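Local coordinates for adapter protein MecA 2 (Bacillus subtilis, PDB 3JTN) that targets unfolded and aggregated proteins and ComK to the ClpC protease, takes part in Spx degradation, and uses its C-terminal domain to interact with ClpC, at residues Ser17-Arg22 / Ala57-Pro62; Gln36-Leu41 / Asn61-Thr66. All coordinates share one frame; numbering follows the deposited sequence.

Contact 1. Residues Ser17-Arg22 / Ala57-Pro62; sequences SESLQR and AEYGNP
Helices 10-22 and 49-59 lie against the same face of the antiparallel sheet in this C-terminal MecA domain, and S19 and Y59 join them at the surface edge of that alpha/beta layer. The meeting is small: the two segments bury only 88 Å² between them, both sides summed, nearly all through two side chains. Y59 lies near the C-terminal end of helix 49-59, shortly before the weakly bonded strand 61-62, and its long aromatic side chain reaches across to the neighbouring helix. The side chain of S19 is directed at it, and S19 OG lies 3.0 Å from Y59 OH, a hydrogen bond between the two hydroxyls; the angle CZ-OH-OG of about 108° at the phenol oxygen is close to that expected for a hydroxyl partner. Y59 CG stands beside the backbone N and anti to the carbonyl carbon (chi1 -67°), the setting that carries the phenol out to the serine. The Y59 side chain also touches Q15 and L16 of helix 10-22 and F7 of strand 3-7, so a residue with both a large apolar ring and a polar end suits the place. A serine is equally apt, being short enough to let the ring come close. Beyond the oxygen pair the touch is light, with S19 OG 3.6 Å from Y59 CE2 and S19 CB 4.1 Å from the same ring carbon.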
# COMPACT_ATOMS: atom_id res chain seq x y z
N SER A 17 3.05 2.86 -6.64
CA SER A 17 2.01 2.28 -7.49
C SER A 17 2.52 1.90 -8.86
O SER A 17 2.08 0.91 -9.44
CB SER A 17 0.87 3.27 -7.66
OG SER A 17 0.28 3.50 -6.41
N GLU A 18 3.45 2.68 -9.38
CA GLU A 18 4.04 2.37 -10.68
C GLU A 18 4.79 1.05 -10.61
O GLU A 18 4.72 0.24 -11.53
CB GLU A 18 5.00 3.49 -11.12
CG GLU A 18 5.71 3.20 -12.44
CD GLU A 18 4.77 2.64 -13.51
OE1 GLU A 18 4.99 1.49 -13.96
OE2 GLU A 18 3.81 3.35 -13.89
N SER A 19 5.49 0.83 -9.51
CA SER A 19 6.28 -0.39 -9.38
C SER A 19 5.32 -1.56 -9.16
O SER A 19 5.46 -2.59 -9.80
CB SER A 19 7.26 -0.28 -8.22
OG SER A 19 8.27 0.67 -8.51
N LEU A 20 4.34 -1.38 -8.28
CA LEU A 20 3.37 -2.45 -8.02
C LEU A 20 2.61 -2.86 -9.29
O LEU A 20 2.43 -4.05 -9.55
CB LEU A 20 2.39 -2.06 -6.91
CG LEU A 20 2.98 -1.76 -5.52
CD1 LEU A 20 1.87 -1.71 -4.50
CD2 LEU A 20 4.00 -2.81 -5.14
N GLN A 21 2.16 -1.88 -10.06
CA GLN A 21 1.54 -2.15 -11.35
C GLN A 21 2.52 -2.86 -12.28
O GLN A 21 2.14 -3.76 -13.03
CB GLN A 21 1.06 -0.86 -11.99
CG GLN A 21 0.51 -1.04 -13.39
CD GLN A 21 0.13 0.27 -14.03
OE1 GLN A 21 -1.05 0.63 -14.06
NE2 GLN A 21 1.12 1.00 -14.54
N ARG A 22 3.78 -2.46 -12.24
CA ARG A 22 4.80 -3.12 -13.04
C ARG A 22 4.80 -4.62 -12.71
O ARG A 22 4.85 -5.46 -13.61
CB ARG A 22 6.19 -2.54 -12.74
CG ARG A 22 7.11 -2.49 -13.94
CD ARG A 22 8.56 -2.83 -13.57
NE ARG A 22 8.75 -4.25 -13.78
CZ ARG A 22 9.20 -5.12 -12.89
NH1 ARG A 22 9.57 -4.74 -11.67
NH2 ARG A 22 9.28 -6.40 -13.24
N ALA A 57 9.52 -1.47 0.75
CA ALA A 57 10.53 -0.80 1.57
C ALA A 57 11.24 0.33 0.85
O ALA A 57 11.77 1.25 1.49
CB ALA A 57 11.55 -1.81 2.09
N GLU A 58 11.27 0.26 -0.48
CA GLU A 58 11.86 1.33 -1.28
C GLU A 58 11.03 2.59 -1.14
O GLU A 58 11.54 3.69 -1.28
CB GLU A 58 11.93 0.92 -2.75
CG GLU A 58 12.94 -0.17 -3.09
CD GLU A 58 12.74 -0.75 -4.49
OE1 GLU A 58 11.68 -0.46 -5.11
OE2 GLU A 58 13.62 -1.49 -4.97
N TYR A 59 9.74 2.43 -0.87
CA TYR A 59 8.84 3.58 -0.88
C TYR A 59 8.29 3.95 0.49
O TYR A 59 7.94 5.10 0.74
CB TYR A 59 7.70 3.32 -1.86
CG TYR A 59 8.15 3.27 -3.29
CD1 TYR A 59 8.31 4.43 -4.03
CD2 TYR A 59 8.44 2.06 -3.91
CE1 TYR A 59 8.73 4.40 -5.35
CE2 TYR A 59 8.85 2.01 -5.23
CZ TYR A 59 9.00 3.18 -5.95
OH TYR A 59 9.40 3.15 -7.26
N GLY A 60 8.21 2.97 1.38
CA GLY A 60 7.66 3.22 2.69
C GLY A 60 8.42 2.44 3.74
O GLY A 60 9.42 1.78 3.45
N ASN A 61 7.93 2.52 4.97
CA ASN A 61 8.56 1.84 6.07
C ASN A 61 7.55 0.90 6.73
O ASN A 61 6.36 1.14 6.68
CB ASN A 61 9.10 2.85 7.07
CG ASN A 61 10.34 3.57 6.55
OD1 ASN A 61 11.47 3.13 6.79
ND2 ASN A 61 10.13 4.66 5.82
N PRO A 62 8.05 -0.18 7.34
CA PRO A 62 7.12 -1.11 7.98
C PRO A 62 6.36 -0.33 9.05
O PRO A 62 6.74 0.78 9.44
CB PRO A 62 8.03 -2.15 8.63
CG PRO A 62 9.40 -1.91 8.06
CD PRO A 62 9.45 -0.46 7.68

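Contact 2. Residues Gln36-Leu41 / Asn61-Thr66; sequences QYFLSL and NPTTLT
No backbone hydrogen bond joins 36-41 to 61-66: F38 and T63 come closest with their CA atoms 8.5 Å apart, because strand 3-7 lies between strands 36-41 and 61-62 in the sheet. Beyond the short strand around 61-62 the chain runs as loop past the F38 ring on its way to helix 67-73, which T66 caps at its N-terminus. L65 lays one methyl over a face of that ring, CD2 standing 3.7 Å from the F38 centroid and 29° off the normal, a CH-pi contact displaced toward CE1 and CZ. T63 comes instead to the ring's edge, where OG1 is 3.5 Å from F38 CE1. With this oxygen anti to its own backbone nitrogen (chi1 174°), T63 OG1 also accepts from L65 N at 3.1 Å, closing an ST turn that fixes edge and face partners relative to each other. L70 and Y33 add further apolar cover to F38. A serine in place of F38 would probably open a gap beneath the turn and leave L65 CD2 without its aromatic partner. The contact thus rests mainly on dispersion and CH-pi contact, with no hydrogen bond across the segments, while the polar atom at the ring's edge accepts a bond within its own turn.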
# COMPACT_ATOMS: atom_id res chain seq x y z
N GLN A 36 -0.77 9.88 8.58
CA GLN A 36 0.03 9.14 7.61
C GLN A 36 -0.82 8.24 6.75
O GLN A 36 -1.91 7.84 7.14
CB GLN A 36 1.14 8.33 8.30
CG GLN A 36 2.46 9.08 8.41
CD GLN A 36 3.63 8.15 8.67
OE1 GLN A 36 3.48 6.93 8.66
NE2 GLN A 36 4.80 8.73 8.90
N TYR A 37 -0.29 7.92 5.58
CA TYR A 37 -0.92 6.97 4.67
C TYR A 37 -0.33 5.58 4.86
O TYR A 37 0.87 5.42 5.05
CB TYR A 37 -0.71 7.42 3.23
CG TYR A 37 -1.54 8.62 2.90
CD1 TYR A 37 -2.88 8.47 2.57
CD2 TYR A 37 -1.01 9.89 2.97
CE1 TYR A 37 -3.66 9.54 2.28
CE2 TYR A 37 -1.78 10.99 2.69
CZ TYR A 37 -3.10 10.80 2.35
OH TYR A 37 -3.88 11.87 2.06
N PHE A 38 -1.19 4.58 4.79
CA PHE A 38 -0.74 3.21 4.90
C PHE A 38 -1.27 2.44 3.72
O PHE A 38 -2.38 2.68 3.25
CB PHE A 38 -1.25 2.58 6.20
CG PHE A 38 -0.76 3.28 7.43
CD1 PHE A 38 0.28 2.76 8.18
CD2 PHE A 38 -1.34 4.47 7.84
CE1 PHE A 38 0.73 3.41 9.31
CE2 PHE A 38 -0.90 5.12 8.97
CZ PHE A 38 0.14 4.60 9.71
N LEU A 39 -0.47 1.51 3.24
CA LEU A 39 -0.92 0.61 2.21
C LEU A 39 -0.93 -0.78 2.78
O LEU A 39 -0.00 -1.20 3.46
CB LEU A 39 -0.02 0.67 0.99
CG LEU A 39 -0.39 -0.24 -0.18
CD1 LEU A 39 -1.53 0.32 -0.98
CD2 LEU A 39 0.82 -0.40 -1.06
N SER A 40 -2.01 -1.49 2.49
CA SER A 40 -2.13 -2.87 2.90
C SER A 40 -2.27 -3.62 1.61
O SER A 40 -3.02 -3.20 0.73
CB SER A 40 -3.39 -3.07 3.74
OG SER A 40 -3.75 -4.44 3.78
N LEU A 41 -1.53 -4.72 1.48
CA LEU A 41 -1.65 -5.59 0.33
C LEU A 41 -2.05 -6.96 0.83
O LEU A 41 -1.60 -7.39 1.89
CB LEU A 41 -0.32 -5.68 -0.43
CG LEU A 41 0.20 -4.45 -1.16
CD1 LEU A 41 1.56 -4.75 -1.76
CD2 LEU A 41 -0.76 -3.98 -2.25
N ASN A 61 7.93 2.52 4.97
CA ASN A 61 8.56 1.84 6.07
C ASN A 61 7.55 0.90 6.73
O ASN A 61 6.36 1.14 6.68
CB ASN A 61 9.10 2.85 7.07
CG ASN A 61 10.34 3.57 6.55
OD1 ASN A 61 11.47 3.13 6.79
ND2 ASN A 61 10.13 4.66 5.82
N PRO A 62 8.05 -0.18 7.34
CA PRO A 62 7.12 -1.11 7.98
C PRO A 62 6.36 -0.33 9.05
O PRO A 62 6.74 0.78 9.44
CB PRO A 62 8.03 -2.15 8.63
CG PRO A 62 9.40 -1.91 8.06
CD PRO A 62 9.45 -0.46 7.68
N THR A 63 5.26 -0.90 9.50
CA THR A 63 4.50 -0.29 10.57
C THR A 63 4.11 -1.43 11.49
O THR A 63 3.96 -2.57 11.03
CB THR A 63 3.25 0.43 10.01
OG1 THR A 63 2.43 0.90 11.08
CG2 THR A 63 2.45 -0.52 9.13
N THR A 64 3.98 -1.15 12.78
CA THR A 64 3.54 -2.18 13.72
C THR A 64 2.02 -2.18 13.81
O THR A 64 1.42 -3.02 14.48
CB THR A 64 4.13 -1.97 15.13
OG1 THR A 64 3.62 -0.76 15.69
CG2 THR A 64 5.66 -1.92 15.08
N LEU A 65 1.39 -1.24 13.11
CA LEU A 65 -0.06 -1.14 13.13
C LEU A 65 -0.70 -2.47 12.78
O LEU A 65 -0.07 -3.32 12.16
CB LEU A 65 -0.54 -0.05 12.17
CG LEU A 65 -0.85 1.30 12.82
CD1 LEU A 65 0.37 1.83 13.56
CD2 LEU A 65 -1.30 2.27 11.77
N THR A 66 -1.94 -2.66 13.20
CA THR A 66 -2.73 -3.78 12.73
C THR A 66 -3.67 -3.26 11.65
O THR A 66 -3.92 -2.05 11.57
CB THR A 66 -3.51 -4.42 13.87
OG1 THR A 66 -4.46 -3.48 14.40
CG2 THR A 66 -2.56 -4.82 14.98

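In the fold
The two contacts work on opposite faces of one antiparallel sheet. Contact 1 belongs to the face bearing helices 10-22 and 49-59 and lies at the surface, where a pair of hydroxyls can meet. Contact 2 is partly buried on the face that helix 67-73 covers, and there an aromatic ring, a leucine methyl and an ST turn replace the hydroxyl pair. Both draw on the chain through strand 61-62, with N61 and P62 common to them: Y59 precedes the strand, T63 and L65 follow it. A second tie runs through the interior, since L20 CD1 of 17-22 packs 3.8 Å from L39 CD2 of 36-41, the residue next to F38 that points to the other face.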